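Local coordinates for protein fucose-specific lectin (Aleuria aurantia, PDB 6GKE) that binds L-fucose specifically, with strongest preference for the alpha-1,6-linked core fucose of glycoproteins, as a homodimer of six-bladed beta-propellers, at residues A[1-13]-A[24-36]. The protein carries 1 engineered substitution. Residues are numbered along the deposited sequence; the frame is centred on the assembly and turned at random.
Sequences PTEFLYTSKIAAI and RVYFQDLNGKIRE. With FUC (alpha-L-fucopyranose), chain C; EDO (1,2-ethanediol), chain I; EDO (1,2-ethanediol), chain B.
The rings of Phe-4 and Phe-27 meet obliquely, their planes 67° apart, with CE1 of Phe-4 3.6 Å from CB of Phe-27. Gln-28 O lies at the edge of the Phe-4 ring, and one face of the Phe-27 ring carries CB of Arg-35, offset toward the rim. The guanidinium of Arg-35 presents its end, edge-on, to a single carboxylate oxygen: NH1 and NH2 both donate to OE1 of Glu-3, NH1 at 2.8 Å. The carboxylate is turned almost at right angles to it (80°), and both nitrogens approach from the same face of that plane. In a second salt bridge, NE of Arg-35 donates to the anti lone pair of Asp-29 OD2, somewhat tilted from the guanidinium plane, so two acids fix its rotation. CD1 of Ile-13 sits at the Tyr-26 ring edge, and the Arg-24 guanidinium meets fucose O4 edge-on.

Ser-8 OG, swung to the far side from its own N (chi1 176°), accepts from Gln-28 N at 2.9 Å and donates to Lys-9 O. Nearby, Leu-5 N donates to Gln-28 O (3.0 Å), and a water joins Lys-9 N to Gln-28 OE1, while Gln-28 NE2 reaches Gly-32 O and Lys-58 O. Beyond Ser-8, Ala-11 with Tyr-26 and Ile-13 with Arg-24 form antiparallel hydrogen-bonded pairs. This pairing leads to the fucose site, where Arg-24 NE donates to O4 of the sugar (2.8 Å) and NH2 to O5 (2.9 Å), Glu-36 accepts from O3 and O4, and Trp-97 NE1 adds another bond. Tyr-26 OH donates to Glu-36 OE2, on its anti lone pair, as a second-shell contact.

Strands 10-15 and 22-28 form the first hairpin of a four-stranded propeller blade. Strand 73-81 packs against Ile-13 and Tyr-26, strands 275-282 and 286-293 on the side of Ile-10, and at the dimer interface Tyr-6 stacks on Tyr-6 of the second subunit.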
loop_
_atom_site.group_PDB
_atom_site.type_symbol
_atom_site.label_atom_id
_atom_site.label_comp_id
_atom_site.label_asym_id
_atom_site.label_seq_id
_atom_site.Cartn_x
_atom_site.Cartn_y
_atom_site.Cartn_z
ATOM N N PRO A 1 9.854 4.485 -4.153
ATOM C CA PRO A 1 8.639 3.695 -4.303
ATOM C C PRO A 1 8.748 2.768 -5.518
ATOM O O PRO A 1 9.679 2.895 -6.326
ATOM C CB PRO A 1 7.508 4.717 -4.479
ATOM C CG PRO A 1 8.191 5.923 -5.055
ATOM C CD PRO A 1 9.604 5.876 -4.521
ATOM N N THR A 2 7.794 1.841 -5.620
ATOM C CA THR A 2 7.744 0.897 -6.723
ATOM C C THR A 2 6.328 0.875 -7.298
ATOM O O THR A 2 5.438 1.577 -6.815
ATOM C CB THR A 2 8.161 -0.517 -6.295
ATOM O OG1 THR A 2 7.046 -1.107 -5.624
ATOM C CG2 THR A 2 9.397 -0.537 -5.421
ATOM N N GLU A 3 6.141 0.020 -8.307
ATOM C CA GLU A 3 4.832 -0.126 -8.931
ATOM C C GLU A 3 4.105 -1.376 -8.416
ATOM O O GLU A 3 3.069 -1.740 -8.947
ATOM C CB GLU A 3 5.008 -0.081 -10.446
ATOM C CG GLU A 3 5.593 1.245 -10.895
ATOM C CD GLU A 3 5.906 1.347 -12.374
ATOM O OE1 GLU A 3 6.390 0.349 -12.951
ATOM O OE2 GLU A 3 5.656 2.427 -12.942
ATOM N N PHE A 4 4.623 -1.995 -7.348
ATOM C CA PHE A 4 3.987 -3.157 -6.715
ATOM C C PHE A 4 2.766 -2.686 -5.919
ATOM O O PHE A 4 2.905 -1.910 -4.981
ATOM C CB PHE A 4 5.017 -3.825 -5.804
ATOM C CG PHE A 4 4.713 -5.185 -5.219
ATOM C CD1 PHE A 4 3.629 -5.971 -5.599
ATOM C CD2 PHE A 4 5.601 -5.706 -4.290
ATOM C CE1 PHE A 4 3.443 -7.231 -5.045
ATOM C CE2 PHE A 4 5.406 -6.959 -3.732
ATOM C CZ PHE A 4 4.336 -7.726 -4.121
ATOM N N LEU A 5 1.576 -3.174 -6.280
ATOM C CA LEU A 5 0.367 -2.800 -5.571
ATOM C C LEU A 5 0.428 -3.338 -4.137
ATOM O O LEU A 5 0.624 -4.533 -3.909
ATOM C CB LEU A 5 -0.833 -3.373 -6.325
ATOM C CG LEU A 5 -2.205 -3.140 -5.698
ATOM C CD1 LEU A 5 -2.602 -1.674 -5.781
ATOM C CD2 LEU A 5 -3.231 -4.032 -6.388
ATOM N N TYR A 6 0.202 -2.457 -3.163
ATOM C CA TYR A 6 0.197 -2.868 -1.762
ATOM C C TYR A 6 -1.016 -3.767 -1.520
ATOM O O TYR A 6 -2.136 -3.382 -1.847
ATOM C CB TYR A 6 0.175 -1.657 -0.830
ATOM C CG TYR A 6 -0.023 -1.992 0.624
ATOM C CD1 TYR A 6 0.832 -2.857 1.287
ATOM C CD2 TYR A 6 -1.073 -1.441 1.337
ATOM C CE1 TYR A 6 0.657 -3.159 2.627
ATOM C CE2 TYR A 6 -1.254 -1.720 2.680
ATOM C CZ TYR A 6 -0.394 -2.590 3.323
ATOM O OH TYR A 6 -0.591 -2.851 4.650
ATOM N N THR A 7 -0.757 -4.938 -0.936
ATOM C CA THR A 7 -1.727 -6.034 -0.691
ATOM C C THR A 7 -2.111 -6.748 -1.992
ATOM O O THR A 7 -3.065 -7.526 -2.014
ATOM C CB THR A 7 -2.952 -5.649 0.161
ATOM O OG1 THR A 7 -3.908 -4.871 -0.560
ATOM C CG2 THR A 7 -2.557 -4.936 1.433
ATOM N N SER A 8 -1.304 -6.584 -3.046
ATOM C CA SER A 8 -1.350 -7.505 -4.176
ATOM C C SER A 8 -1.194 -8.940 -3.675
ATOM O O SER A 8 -0.369 -9.216 -2.807
ATOM C CB SER A 8 -0.230 -7.201 -5.137
ATOM O OG SER A 8 -0.175 -8.124 -6.213
ATOM N N LYS A 9 -1.904 -9.870 -4.313
ATOM C CA LYS A 9 -1.565 -11.265 -4.152
ATOM C C LYS A 9 -0.307 -11.561 -4.978
ATOM O O LYS A 9 0.142 -10.753 -5.789
ATOM C CB LYS A 9 -2.755 -12.163 -4.496
ATOM C CG LYS A 9 -3.853 -12.153 -3.440
ATOM C CD LYS A 9 -4.695 -10.891 -3.387
ATOM C CE LYS A 9 -5.962 -11.115 -2.588
ATOM N NZ LYS A 9 -6.794 -9.890 -2.493
ATOM N N ILE A 10 0.270 -12.731 -4.717
ATOM C CA ILE A 10 1.512 -13.163 -5.335
ATOM C C ILE A 10 1.319 -14.607 -5.792
ATOM O O ILE A 10 0.646 -15.384 -5.129
ATOM C CB ILE A 10 2.704 -13.053 -4.361
ATOM C CG1 ILE A 10 2.782 -11.678 -3.697
ATOM C CG2 ILE A 10 4.010 -13.403 -5.057
ATOM C CD1 ILE A 10 3.766 -11.605 -2.552
ATOM N N ALA A 11 1.932 -14.981 -6.915
ATOM C CA ALA A 11 2.003 -16.385 -7.332
ATOM C C ALA A 11 3.414 -16.661 -7.837
ATOM O O ALA A 11 4.051 -15.776 -8.383
ATOM C CB ALA A 11 0.973 -16.699 -8.392
ATOM N N ALA A 12 3.888 -17.893 -7.651
ATOM C CA ALA A 12 5.262 -18.213 -7.996
ATOM C C ALA A 12 5.378 -19.654 -8.488
ATOM O O ALA A 12 4.676 -20.543 -8.014
ATOM C CB ALA A 12 6.159 -17.993 -6.807
ATOM N N ILE A 13 6.328 -19.856 -9.405
ATOM C CA ILE A 13 6.633 -21.160 -9.993
ATOM C C ILE A 13 8.155 -21.302 -10.106
ATOM O O ILE A 13 8.897 -20.319 -10.093
ATOM C CB ILE A 13 5.959 -21.340 -11.369
ATOM C CG1 ILE A 13 6.377 -20.230 -12.339
ATOM C CG2 ILE A 13 4.447 -21.454 -11.225
ATOM C CD1 ILE A 13 5.903 -20.400 -13.763
ATOM N N ARG A 24 9.693 -17.954 -11.826
ATOM C CA ARG A 24 8.885 -16.821 -12.229
ATOM C C ARG A 24 7.990 -16.452 -11.049
ATOM O O ARG A 24 7.482 -17.322 -10.352
ATOM C CB ARG A 24 8.012 -17.124 -13.451
ATOM C CG ARG A 24 8.758 -17.658 -14.667
ATOM C CD ARG A 24 9.633 -16.616 -15.335
ATOM N NE ARG A 24 10.313 -17.118 -16.528
ATOM C CZ ARG A 24 11.502 -17.721 -16.541
ATOM N NH1 ARG A 24 12.199 -17.868 -15.424
ATOM N NH2 ARG A 24 11.985 -18.184 -17.681
ATOM N N VAL A 25 7.804 -15.148 -10.847
ATOM C CA VAL A 25 6.894 -14.663 -9.828
ATOM C C VAL A 25 5.979 -13.621 -10.475
ATOM O O VAL A 25 6.412 -12.833 -11.314
ATOM C CB VAL A 25 7.644 -14.153 -8.580
ATOM C CG1 VAL A 25 8.586 -13.009 -8.878
ATOM C CG2 VAL A 25 6.698 -13.797 -7.446
ATOM N N TYR A 26 4.702 -13.680 -10.077
ATOM C CA TYR A 26 3.619 -12.874 -10.616
ATOM C C TYR A 26 3.044 -12.018 -9.492
ATOM O O TYR A 26 2.835 -12.493 -8.371
ATOM C CB TYR A 26 2.528 -13.758 -11.241
ATOM C CG TYR A 26 3.107 -14.620 -12.325
ATOM C CD1 TYR A 26 3.354 -14.106 -13.586
ATOM C CD2 TYR A 26 3.544 -15.904 -12.050
ATOM C CE1 TYR A 26 3.996 -14.852 -14.557
ATOM C CE2 TYR A 26 4.187 -16.665 -13.009
ATOM C CZ TYR A 26 4.432 -16.132 -14.259
ATOM O OH TYR A 26 5.121 -16.865 -15.177
ATOM N N PHE A 27 2.784 -10.750 -9.821
ATOM C CA PHE A 27 2.240 -9.794 -8.882
ATOM C C PHE A 27 1.451 -8.760 -9.680
ATOM O O PHE A 27 1.580 -8.680 -10.899
ATOM C CB PHE A 27 3.359 -9.137 -8.067
ATOM C CG PHE A 27 4.315 -8.298 -8.882
ATOM C CD1 PHE A 27 5.432 -8.855 -9.490
ATOM C CD2 PHE A 27 4.084 -6.941 -9.059
ATOM C CE1 PHE A 27 6.293 -8.069 -10.246
ATOM C CE2 PHE A 27 4.943 -6.158 -9.814
ATOM C CZ PHE A 27 6.046 -6.724 -10.404
ATOM N N GLN A 28 0.667 -7.947 -8.975
ATOM C CA GLN A 28 -0.135 -6.932 -9.626
ATOM C C GLN A 28 0.493 -5.556 -9.413
ATOM O O GLN A 28 1.027 -5.250 -8.344
ATOM C CB GLN A 28 -1.565 -6.971 -9.089
ATOM C CG GLN A 28 -2.559 -6.190 -9.931
ATOM C CD GLN A 28 -3.977 -6.554 -9.573
ATOM O OE1 GLN A 28 -4.309 -6.757 -8.400
ATOM N NE2 GLN A 28 -4.831 -6.644 -10.585
ATOM N N ASP A 29 0.383 -4.726 -10.450
ATOM C CA ASP A 29 0.879 -3.361 -10.413
ATOM C C ASP A 29 -0.276 -2.392 -10.113
ATOM O O ASP A 29 -1.439 -2.774 -9.954
ATOM C CB ASP A 29 1.664 -3.017 -11.683
ATOM C CG ASP A 29 0.861 -2.870 -12.966
ATOM O OD1 ASP A 29 -0.358 -2.620 -12.884
ATOM O OD2 ASP A 29 1.483 -2.997 -14.047
ATOM N N LEU A 30 0.070 -1.106 -10.015
ATOM C CA LEU A 30 -0.894 -0.070 -9.614
ATOM C C LEU A 30 -2.018 0.093 -10.641
ATOM O O LEU A 30 -3.091 0.587 -10.291
ATOM C CB LEU A 30 -0.174 1.268 -9.437
ATOM C CG LEU A 30 0.935 1.283 -8.392
ATOM C CD1 LEU A 30 1.609 2.642 -8.372
ATOM C CD2 LEU A 30 0.401 0.933 -7.017
ATOM N N ASN A 31 -1.754 -0.315 -11.888
ATOM C CA ASN A 31 -2.701 -0.212 -12.990
ATOM C C ASN A 31 -3.573 -1.462 -13.122
ATOM O O ASN A 31 -4.381 -1.527 -14.043
ATOM C CB ASN A 31 -1.976 0.040 -14.311
ATOM C CG ASN A 31 -1.239 1.357 -14.309
ATOM O OD1 ASN A 31 -1.777 2.360 -13.850
ATOM N ND2 ASN A 31 -0.009 1.358 -14.791
ATOM N N GLY A 32 -3.379 -2.459 -12.250
ATOM C CA GLY A 32 -4.146 -3.701 -12.309
ATOM C C GLY A 32 -3.557 -4.758 -13.235
ATOM O O GLY A 32 -4.131 -5.841 -13.372
ATOM N N LYS A 33 -2.421 -4.466 -13.880
ATOM C CA LYS A 33 -1.791 -5.467 -14.731
ATOM C C LYS A 33 -1.079 -6.505 -13.865
ATOM O O LYS A 33 -0.613 -6.203 -12.773
ATOM C CB LYS A 33 -0.787 -4.832 -15.692
ATOM C CG LYS A 33 -1.341 -3.718 -16.562
ATOM C CD LYS A 33 -2.540 -4.105 -17.382
ATOM C CE LYS A 33 -3.070 -2.931 -18.180
ATOM N NZ LYS A 33 -4.465 -3.139 -18.628
ATOM N N ILE A 34 -0.987 -7.729 -14.392
ATOM C CA ILE A 34 -0.196 -8.780 -13.790
ATOM C C ILE A 34 1.171 -8.756 -14.469
ATOM O O ILE A 34 1.251 -8.891 -15.688
ATOM C CB ILE A 34 -0.856 -10.166 -13.927
ATOM C CG1 ILE A 34 -2.297 -10.179 -13.412
ATOM C CG2 ILE A 34 -0.005 -11.213 -13.226
ATOM C CD1 ILE A 34 -3.080 -11.412 -13.799
ATOM N N ARG A 35 2.216 -8.564 -13.661
ATOM C CA ARG A 35 3.582 -8.545 -14.135
ATOM C C ARG A 35 4.316 -9.812 -13.708
ATOM O O ARG A 35 3.946 -10.478 -12.741
ATOM C CB ARG A 35 4.328 -7.336 -13.572
ATOM C CG ARG A 35 3.808 -5.998 -14.065
ATOM C CD ARG A 35 4.667 -4.876 -13.529
ATOM N NE ARG A 35 4.181 -3.576 -13.949
ATOM C CZ ARG A 35 4.824 -2.437 -13.745
ATOM N NH1 ARG A 35 6.024 -2.447 -13.185
ATOM N NH2 ARG A 35 4.254 -1.297 -14.098
ATOM N N GLU A 36 5.381 -10.102 -14.455
ATOM C CA GLU A 36 6.260 -11.228 -14.213
ATOM C C GLU A 36 7.677 -10.724 -13.934
ATOM O O GLU A 36 8.171 -9.837 -14.636
ATOM C CB GLU A 36 6.295 -12.134 -15.442
ATOM C CG GLU A 36 7.054 -13.437 -15.252
ATOM C CD GLU A 36 7.232 -14.183 -16.562
ATOM O OE1 GLU A 36 7.938 -13.641 -17.435
ATOM O OE2 GLU A 36 6.652 -15.288 -16.724
HETATM C C1 FUC C . 10.750 -16.184 -20.579
HETATM C C2 FUC C . 9.793 -15.092 -20.144
HETATM C C3 FUC C . 8.346 -15.510 -20.396
HETATM C C4 FUC C . 8.069 -16.870 -19.773
HETATM C C5 FUC C . 9.080 -17.879 -20.309
HETATM C C6 FUC C . 8.916 -19.271 -19.715
HETATM O O1 FUC C . 10.707 -16.243 -21.999
HETATM O O2 FUC C . 10.076 -13.900 -20.886
HETATM O O3 FUC C . 7.451 -14.503 -19.913
HETATM O O4 FUC C . 8.186 -16.827 -18.348
HETATM O O5 FUC C . 10.397 -17.427 -19.988
HETATM C C1 EDO I . 1.511 1.655 -2.894
HETATM O O1 EDO I . 2.563 1.703 -1.934
HETATM C C2 EDO I . 1.087 0.326 -3.521
HETATM O O2 EDO I . -0.367 0.245 -3.719
HETATM C C1 EDO B . -2.921 -0.457 -2.158
HETATM O O1 EDO B . -3.362 -1.025 -0.928
HETATM C C2 EDO B . -2.708 1.052 -2.290
HETATM O O2 EDO B . -1.543 1.378 -3.122
HETATM O O HOH W 1 -3.657 -8.715 -6.325
#